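Local coordinates for protein PKS (Streptomyces sp. CNQ431, PDB 5YDA) that serves as the broadly selective acyltransferase domain of the splenocin polyketide synthase, probably loading acyl extender units onto its carrier protein, at residues A[251-259]-A[295-303]; A[221-232]-A[302-313]. One frame throughout, in Å; residues are numbered along the deposited sequence.

Contact 1: residues A[251-259]-A[295-303]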
loop_
_atom_site.group_PDB
_atom_site.type_symbol
_atom_site.label_atom_id
_atom_site.label_comp_id
_atom_site.label_asym_id
_atom_site.label_seq_id
_atom_site.Cartn_x
_atom_site.Cartn_y
_atom_site.Cartn_z
ATOM N N GLY A 251 0.385 30.896 9.289
ATOM C CA GLY A 251 -1.006 30.944 8.992
ATOM C C GLY A 251 -1.753 30.631 10.269
ATOM O O GLY A 251 -1.712 29.527 10.717
ATOM N N GLU A 252 -2.425 31.605 10.847
ATOM C CA GLU A 252 -3.209 31.359 12.028
ATOM C C GLU A 252 -4.385 30.580 11.486
ATOM O O GLU A 252 -4.941 30.930 10.476
ATOM C CB GLU A 252 -3.628 32.667 12.680
ATOM C CG GLU A 252 -4.659 32.561 13.786
ATOM C CD GLU A 252 -4.273 31.605 14.890
ATOM O OE1 GLU A 252 -3.335 31.914 15.642
ATOM O OE2 GLU A 252 -4.912 30.546 15.017
ATOM N N GLY A 253 -4.740 29.503 12.151
ATOM C CA GLY A 253 -5.787 28.629 11.670
ATOM C C GLY A 253 -5.332 27.544 10.717
ATOM O O GLY A 253 -6.184 26.853 10.153
ATOM N N LEU A 254 -4.026 27.360 10.529
ATOM C CA LEU A 254 -3.506 26.354 9.616
ATOM C C LEU A 254 -2.390 25.571 10.287
ATOM O O LEU A 254 -1.584 26.134 11.036
ATOM C CB LEU A 254 -2.964 26.975 8.312
ATOM C CG LEU A 254 -3.920 27.733 7.398
ATOM C CD1 LEU A 254 -3.134 28.413 6.300
ATOM C CD2 LEU A 254 -4.986 26.827 6.814
ATOM N N SER A 255 -2.336 24.278 10.004
ATOM C CA SER A 255 -1.214 23.449 10.413
ATOM C C SER A 255 -0.683 22.708 9.195
ATOM O O SER A 255 -1.427 22.397 8.254
ATOM C CB SER A 255 -1.599 22.420 11.511
ATOM O OG SER A 255 -2.356 23.015 12.555
ATOM N N LEU A 256 0.614 22.441 9.226
ATOM C CA LEU A 256 1.243 21.549 8.265
ATOM C C LEU A 256 0.827 20.116 8.602
ATOM O O LEU A 256 1.271 19.553 9.608
ATOM C CB LEU A 256 2.760 21.726 8.326
ATOM C CG LEU A 256 3.638 21.002 7.306
ATOM C CD1 LEU A 256 3.231 21.401 5.892
ATOM C CD2 LEU A 256 5.110 21.329 7.532
ATOM N N ALA A 257 -0.030 19.523 7.768
ATOM C CA ALA A 257 -0.581 18.210 8.083
ATOM C C ALA A 257 0.350 17.075 7.659
ATOM O O ALA A 257 0.441 16.061 8.356
ATOM C CB ALA A 257 -1.958 18.052 7.434
ATOM N N ALA A 258 1.068 17.222 6.543
ATOM C CA ALA A 258 1.941 16.155 6.060
ATOM C C ALA A 258 3.050 16.754 5.213
ATOM O O ALA A 258 2.819 17.708 4.464
ATOM C CB ALA A 258 1.174 15.116 5.220
ATOM N N VAL A 259 4.245 16.182 5.324
ATOM C CA VAL A 259 5.340 16.463 4.405
ATOM C C VAL A 259 5.620 15.157 3.671
ATOM O O VAL A 259 6.273 14.252 4.208
ATOM C CB VAL A 259 6.581 16.997 5.126
ATOM C CG1 VAL A 259 7.731 17.234 4.141
ATOM C CG2 VAL A 259 6.233 18.287 5.860
ATOM N N ALA A 295 -12.283 17.399 6.103
ATOM C CA ALA A 295 -11.744 17.182 7.417
ATOM C C ALA A 295 -10.368 17.770 7.513
ATOM O O ALA A 295 -9.775 18.071 6.550
ATOM C CB ALA A 295 -11.702 15.715 7.717
ATOM N N ALA A 296 -9.871 17.885 8.717
ATOM C CA ALA A 296 -8.576 18.433 8.983
ATOM C C ALA A 296 -7.705 17.597 9.904
ATOM O O ALA A 296 -7.295 18.032 10.950
ATOM C CB ALA A 296 -8.726 19.828 9.528
ATOM N N ALA A 297 -7.402 16.394 9.496
ATOM C CA ALA A 297 -6.543 15.543 10.287
ATOM C C ALA A 297 -5.153 16.162 10.443
ATOM O O ALA A 297 -4.713 16.899 9.621
ATOM C CB ALA A 297 -6.447 14.199 9.643
ATOM N N HIS A 298 -4.468 15.836 11.510
ATOM C CA HIS A 298 -3.125 16.316 11.778
ATOM C C HIS A 298 -2.952 17.813 11.905
ATOM O O HIS A 298 -1.972 18.352 11.503
ATOM C CB HIS A 298 -2.123 15.736 10.779
ATOM C CG HIS A 298 -2.204 14.257 10.645
ATOM N ND1 HIS A 298 -1.541 13.409 11.483
ATOM C CD2 HIS A 298 -2.891 13.477 9.799
ATOM C CE1 HIS A 298 -1.827 12.174 11.173
ATOM N NE2 HIS A 298 -2.643 12.186 10.152
ATOM N N SER A 299 -3.920 18.451 12.498
ATOM C CA SER A 299 -3.952 19.893 12.728
ATOM C C SER A 299 -4.634 20.223 14.057
ATOM O O SER A 299 -5.273 19.380 14.698
ATOM C CB SER A 299 -4.668 20.631 11.601
ATOM O OG SER A 299 -6.071 20.598 11.758
ATOM N N HIS A 300 -4.508 21.498 14.444
ATOM C CA HIS A 300 -5.102 21.991 15.682
ATOM C C HIS A 300 -6.608 21.734 15.736
ATOM O O HIS A 300 -7.172 21.601 16.827
ATOM C CB HIS A 300 -4.816 23.483 15.821
ATOM C CG HIS A 300 -5.472 24.300 14.758
ATOM N ND1 HIS A 300 -4.934 24.441 13.493
ATOM C CD2 HIS A 300 -6.658 24.954 14.744
ATOM C CE1 HIS A 300 -5.747 25.180 12.757
ATOM N NE2 HIS A 300 -6.802 25.501 13.490
ATOM N N VAL A 301 -7.271 21.624 14.581
ATOM C CA VAL A 301 -8.712 21.349 14.550
ATOM C C VAL A 301 -9.078 20.086 15.341
ATOM O O VAL A 301 -10.213 19.943 15.810
ATOM C CB VAL A 301 -9.197 21.252 13.086
ATOM C CG1 VAL A 301 -10.657 20.824 13.019
ATOM C CG2 VAL A 301 -9.005 22.592 12.366
ATOM N N LEU A 302 -8.141 19.154 15.505
ATOM C CA LEU A 302 -8.457 17.937 16.246
ATOM C C LEU A 302 -8.307 18.083 17.762
ATOM O O LEU A 302 -8.682 17.150 18.478
ATOM C CB LEU A 302 -7.572 16.777 15.772
ATOM C CG LEU A 302 -7.697 16.333 14.316
ATOM C CD1 LEU A 302 -7.005 14.995 14.149
ATOM C CD2 LEU A 302 -9.153 16.273 13.869
ATOM N N ASP A 303 -7.758 19.201 18.260
ATOM C CA ASP A 303 -7.494 19.366 19.693
ATOM C C ASP A 303 -8.663 18.961 20.590
ATOM O O ASP A 303 -8.440 18.179 21.526
ATOM C CB ASP A 303 -7.076 20.812 19.989
ATOM C CG ASP A 303 -5.629 21.091 19.635
ATOM O OD1 ASP A 303 -4.841 20.136 19.500
ATOM O OD2 ASP A 303 -5.267 22.280 19.515
HETATM O O HOH W 1 0.377 19.409 12.456
#
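Ser-255 and His-300 make a direct hydrogen bond between the strand beginning at Leu-254 and loop 295-303: Ser-255 OG lies 3.1 Å from His-300 ND1, and the bond is almost straight (174°), although either partner could be the donor. The hydroxyl meets the imidazole edge in the ring plane. His-300 can offer this edge because its CG is tucked between its own backbone N and carbonyl carbon (chi1 65°), which directs the ring's ND1-CE1 side at Ser-255 and Gly-253. Near the same plane, the carbonyl O of Gly-253, held in a type II turn, comes within 3.1 Å of His-300 CE1, while Val-301 CG2 lies over the rim of one ring face.

A second polar link runs through water. One molecule donates to both Leu-256 O, at 3.0 Å, and His-298 O, at 2.7 Å, joining two carbonyls that could not bond to each other; Leu-256 O also accepts from Thr-352.

Van der Waals contacts between carbons lie alongside these bonds: Ser-255 CB rests on Ser-299 CB at 3.6 Å, and Ala-257 CB lies 4.1 Å from His-298 CB. Within the loop, Ser-299 OG donates to Ala-296 O and accepts from Val-301 N in an ST turn at the entry to the 3-10 segment.

Beyond the contact, His-298 bonds through ND1 to Arg-351 O and through NE2 to Ser-200 OG. The arrangement thus joins an outer strand of the four-stranded antiparallel sheet to a loop whose histidine is placed as in the Ser-His dyad of polyketide synthase acyltransferases.

Contact 2: residues A[221-232]-A[302-313]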
loop_
_atom_site.group_PDB
_atom_site.type_symbol
_atom_site.label_atom_id
_atom_site.label_comp_id
_atom_site.label_asym_id
_atom_site.label_seq_id
_atom_site.Cartn_x
_atom_site.Cartn_y
_atom_site.Cartn_z
ATOM N N VAL A 221 -11.232 0.815 17.134
ATOM C CA VAL A 221 -10.551 2.056 17.503
ATOM C C VAL A 221 -10.292 2.911 16.268
ATOM O O VAL A 221 -10.546 4.124 16.263
ATOM C CB VAL A 221 -9.241 1.752 18.250
ATOM C CG1 VAL A 221 -8.429 3.031 18.427
ATOM C CG2 VAL A 221 -9.536 1.113 19.605
ATOM N N VAL A 222 -9.770 2.292 15.205
ATOM C CA VAL A 222 -9.629 2.995 13.928
ATOM C C VAL A 222 -10.974 3.554 13.474
ATOM O O VAL A 222 -11.056 4.691 12.993
ATOM C CB VAL A 222 -9.015 2.050 12.875
ATOM C CG1 VAL A 222 -9.042 2.698 11.487
ATOM C CG2 VAL A 222 -7.593 1.670 13.282
ATOM N N ALA A 223 -12.055 2.785 13.648
ATOM C CA ALA A 223 -13.372 3.285 13.264
ATOM C C ALA A 223 -13.737 4.549 14.038
ATOM O O ALA A 223 -14.230 5.518 13.453
ATOM C CB ALA A 223 -14.438 2.209 13.462
ATOM N N GLU A 224 -13.510 4.562 15.361
ATOM C CA GLU A 224 -13.843 5.762 16.126
ATOM C C GLU A 224 -12.855 6.894 15.845
ATOM O O GLU A 224 -13.215 8.071 15.943
ATOM C CB GLU A 224 -13.888 5.466 17.638
ATOM C CG GLU A 224 -14.813 4.298 18.067
ATOM C CD GLU A 224 -16.291 4.459 17.639
ATOM O OE1 GLU A 224 -17.030 3.432 17.634
ATOM O OE2 GLU A 224 -16.720 5.595 17.328
ATOM N N ARG A 225 -11.607 6.569 15.509
ATOM C CA ARG A 225 -10.677 7.611 15.095
ATOM C C ARG A 225 -11.230 8.364 13.889
ATOM O O ARG A 225 -11.253 9.601 13.866
ATOM C CB ARG A 225 -9.315 6.991 14.784
ATOM C CG ARG A 225 -8.294 7.986 14.313
ATOM C CD ARG A 225 -6.989 7.275 14.013
ATOM N NE ARG A 225 -5.949 8.195 13.586
ATOM C CZ ARG A 225 -5.733 8.554 12.323
ATOM N NH1 ARG A 225 -6.485 8.058 11.355
ATOM N NH2 ARG A 225 -4.749 9.403 12.030
ATOM N N ILE A 226 -11.747 7.620 12.911
ATOM C CA ILE A 226 -12.312 8.217 11.704
ATOM C C ILE A 226 -13.501 9.103 12.045
ATOM O O ILE A 226 -13.606 10.234 11.557
ATOM C CB ILE A 226 -12.690 7.104 10.710
ATOM C CG1 ILE A 226 -11.421 6.415 10.199
ATOM C CG2 ILE A 226 -13.577 7.640 9.597
ATOM C CD1 ILE A 226 -11.659 5.027 9.641
ATOM N N ARG A 227 -14.413 8.614 12.896
ATOM C CA ARG A 227 -15.583 9.421 13.248
ATOM C C ARG A 227 -15.185 10.689 13.989
ATOM O O ARG A 227 -15.766 11.755 13.758
ATOM C CB ARG A 227 -16.567 8.620 14.102
ATOM C CG ARG A 227 -17.166 7.422 13.404
ATOM C CD ARG A 227 -18.108 6.704 14.347
ATOM N NE ARG A 227 -18.892 5.709 13.631
ATOM C CZ ARG A 227 -18.940 4.431 13.962
ATOM N NH1 ARG A 227 -18.251 3.995 15.012
ATOM N NH2 ARG A 227 -19.687 3.599 13.258
ATOM N N LEU A 228 -14.203 10.592 14.893
ATOM C CA LEU A 228 -13.753 11.774 15.628
ATOM C C LEU A 228 -13.074 12.787 14.703
ATOM O O LEU A 228 -13.261 13.999 14.856
ATOM C CB LEU A 228 -12.818 11.371 16.768
ATOM C CG LEU A 228 -13.509 10.632 17.933
ATOM C CD1 LEU A 228 -12.486 10.082 18.913
ATOM C CD2 LEU A 228 -14.506 11.548 18.663
ATOM N N ILE A 229 -12.288 12.319 13.736
ATOM C CA ILE A 229 -11.705 13.249 12.777
ATOM C C ILE A 229 -12.803 13.895 11.937
ATOM O O ILE A 229 -12.853 15.121 11.799
ATOM C CB ILE A 229 -10.651 12.539 11.905
ATOM C CG1 ILE A 229 -9.357 12.347 12.703
ATOM C CG2 ILE A 229 -10.376 13.345 10.645
ATOM C CD1 ILE A 229 -8.402 11.315 12.125
ATOM N N ALA A 230 -13.724 13.086 11.400
ATOM C CA ALA A 230 -14.764 13.633 10.528
ATOM C C ALA A 230 -15.652 14.626 11.270
ATOM O O ALA A 230 -16.048 15.651 10.708
ATOM C CB ALA A 230 -15.612 12.513 9.923
ATOM N N SER A 231 -15.953 14.362 12.540
ATOM C CA SER A 231 -16.841 15.271 13.252
ATOM C C SER A 231 -16.150 16.580 13.608
ATOM O O SER A 231 -16.833 17.555 13.917
ATOM C CB SER A 231 -17.400 14.607 14.519
ATOM O OG SER A 231 -16.404 14.520 15.547
ATOM N N SER A 232 -14.820 16.634 13.570
ATOM C CA SER A 232 -14.129 17.876 13.905
ATOM C C SER A 232 -14.177 18.935 12.799
ATOM O O SER A 232 -13.787 20.082 13.052
ATOM C CB SER A 232 -12.675 17.586 14.258
ATOM O OG SER A 232 -12.621 16.737 15.392
ATOM N N LEU A 302 -8.141 19.154 15.505
ATOM C CA LEU A 302 -8.457 17.937 16.246
ATOM C C LEU A 302 -8.307 18.083 17.762
ATOM O O LEU A 302 -8.682 17.150 18.478
ATOM C CB LEU A 302 -7.572 16.777 15.772
ATOM C CG LEU A 302 -7.697 16.333 14.316
ATOM C CD1 LEU A 302 -7.005 14.995 14.149
ATOM C CD2 LEU A 302 -9.153 16.273 13.869
ATOM N N ASP A 303 -7.758 19.201 18.260
ATOM C CA ASP A 303 -7.494 19.366 19.693
ATOM C C ASP A 303 -8.663 18.961 20.590
ATOM O O ASP A 303 -8.440 18.179 21.526
ATOM C CB ASP A 303 -7.076 20.812 19.989
ATOM C CG ASP A 303 -5.629 21.091 19.635
ATOM O OD1 ASP A 303 -4.841 20.136 19.500
ATOM O OD2 ASP A 303 -5.267 22.280 19.515
ATOM N N PRO A 304 -9.907 19.399 20.354
ATOM C CA PRO A 304 -11.001 19.005 21.262
ATOM C C PRO A 304 -11.243 17.498 21.389
ATOM O O PRO A 304 -11.848 17.092 22.387
ATOM C CB PRO A 304 -12.230 19.709 20.662
ATOM C CG PRO A 304 -11.672 20.881 19.903
ATOM C CD PRO A 304 -10.373 20.363 19.332
ATOM N N ILE A 305 -10.821 16.651 20.443
ATOM C CA ILE A 305 -11.124 15.218 20.532
ATOM C C ILE A 305 -9.918 14.373 20.900
ATOM O O ILE A 305 -10.040 13.147 20.950
ATOM C CB ILE A 305 -11.781 14.678 19.245
ATOM C CG1 ILE A 305 -10.945 14.991 17.992
ATOM C CG2 ILE A 305 -13.173 15.262 19.090
ATOM C CD1 ILE A 305 -9.673 14.127 17.778
ATOM N N LEU A 306 -8.759 14.983 21.158
ATOM C CA LEU A 306 -7.561 14.191 21.416
ATOM C C LEU A 306 -7.708 13.341 22.675
ATOM O O LEU A 306 -7.374 12.147 22.677
ATOM C CB LEU A 306 -6.340 15.108 21.528
ATOM C CG LEU A 306 -5.873 15.772 20.224
ATOM C CD1 LEU A 306 -4.607 16.584 20.456
ATOM C CD2 LEU A 306 -5.654 14.726 19.134
ATOM N N GLU A 307 -8.195 13.942 23.763
ATOM C CA GLU A 307 -8.303 13.205 25.022
ATOM C C GLU A 307 -9.356 12.111 24.922
ATOM O O GLU A 307 -9.122 10.966 25.331
ATOM C CB GLU A 307 -8.603 14.163 26.184
ATOM C CG GLU A 307 -7.382 14.916 26.691
ATOM C CD GLU A 307 -6.489 14.042 27.572
ATOM O OE1 GLU A 307 -6.291 14.375 28.745
ATOM O OE2 GLU A 307 -5.964 13.028 27.101
ATOM N N SER A 308 -10.503 12.426 24.335
ATOM C CA SER A 308 -11.488 11.389 24.079
ATOM C C SER A 308 -10.909 10.266 23.232
ATOM O O SER A 308 -11.229 9.084 23.440
ATOM C CB SER A 308 -12.700 11.988 23.390
ATOM O OG SER A 308 -13.461 10.919 22.865
ATOM N N PHE A 309 -10.068 10.603 22.255
ATOM C CA PHE A 309 -9.514 9.536 21.435
ATOM C C PHE A 309 -8.512 8.705 22.225
ATOM O O PHE A 309 -8.383 7.502 21.983
ATOM C CB PHE A 309 -8.879 10.103 20.166
ATOM C CG PHE A 309 -8.258 9.053 19.295
ATOM C CD1 PHE A 309 -9.010 7.993 18.834
ATOM C CD2 PHE A 309 -6.923 9.112 18.967
ATOM C CE1 PHE A 309 -8.450 7.016 18.053
ATOM C CE2 PHE A 309 -6.349 8.143 18.164
ATOM C CZ PHE A 309 -7.113 7.095 17.716
ATOM N N ALA A 310 -7.803 9.331 23.168
ATOM C CA ALA A 310 -6.906 8.584 24.046
ATOM C C ALA A 310 -7.663 7.540 24.862
ATOM O O ALA A 310 -7.111 6.477 25.177
ATOM C CB ALA A 310 -6.153 9.548 24.970
ATOM N N GLY A 311 -8.921 7.815 25.204
ATOM C CA GLY A 311 -9.743 6.792 25.838
ATOM C C GLY A 311 -9.827 5.521 25.010
ATOM O O GLY A 311 -9.613 4.415 25.521
ATOM N N HIS A 312 -10.123 5.665 23.709
ATOM C CA HIS A 312 -10.147 4.508 22.820
ATOM C C HIS A 312 -8.772 3.879 22.679
ATOM O O HIS A 312 -8.649 2.646 22.648
ATOM C CB HIS A 312 -10.692 4.902 21.447
ATOM C CG HIS A 312 -12.143 5.232 21.467
ATOM N ND1 HIS A 312 -12.607 6.521 21.599
ATOM C CD2 HIS A 312 -13.236 4.437 21.438
ATOM C CE1 HIS A 312 -13.927 6.509 21.628
ATOM N NE2 HIS A 312 -14.333 5.255 21.534
ATOM N N LEU A 313 -7.722 4.698 22.582
ATOM C CA LEU A 313 -6.389 4.114 22.472
ATOM C C LEU A 313 -6.040 3.297 23.711
ATOM O O LEU A 313 -5.277 2.332 23.624
ATOM C CB LEU A 313 -5.353 5.208 22.229
ATOM C CG LEU A 313 -5.382 5.816 20.816
ATOM C CD1 LEU A 313 -4.514 7.069 20.792
ATOM C CD2 LEU A 313 -4.910 4.795 19.748
#
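An antiparallel helix pair, 221-231 against 306-313, is held together by apolar packing centred on Phe-309, Arg-225 and Leu-228. The axes of the two segments come within 9.8 Å of each other, with directions differing by 170°. Phe-309 has CG anti to its backbone N (chi1 178°), which carries the ring across to the partner helix, where CE1 comes within 3.4 Å of Arg-225 CB. The extended Arg-225 chain continues past the ring, CD lying 3.7 Å from Phe-309 CZ, with the guanidinium plane steeply inclined to the ring. Leu-313 CG lies over the rim of one face of the Phe-309 ring. Leu-228 CD1 packs against Phe-309 CB at 3.8 Å, and its other branch, CD2, slides past Ile-305 CG2.

In the acyltransferase fold this pair borders the putative active site: Arg-225 reaches Thr-349 through NE and Ser-200 through NH2. The guanidinium is thus held by partners outside the helix pair, while Phe-309 packs along the aliphatic part of the chain.

Toward the start of helix segment 221-231, Glu-224 CB sits over the His-312 ring in a CH-pi contact, 4.0 Å from the centroid and 10° off the normal. At the other extreme of the contact, Ser-232 OG donates to Leu-228 O at 2.9 Å while touching Ile-305 CG1.

The two contacts, with centres about 15 Å apart, are joined directly through segment 295-313: its loop meets the strand in contact 1, and its helix meets helix 221-231 in contact 2. Ala-297 CB also touches Ile-229 CG2 at 4.1 Å. They converge on Ser-200, in a sequence pattern consistent with a nucleophile elbow. Its OG is hydrogen-bonded both to His-298 of contact 1 and to Arg-225 of contact 2. Between those two residues there is packing alone, with His-298 NE2 4.0 Å from Arg-225 NH2. This grouping is consistent with relatives, where a serine and a histidine carry the acyl transfer and an arginine can bind the extender carboxylate.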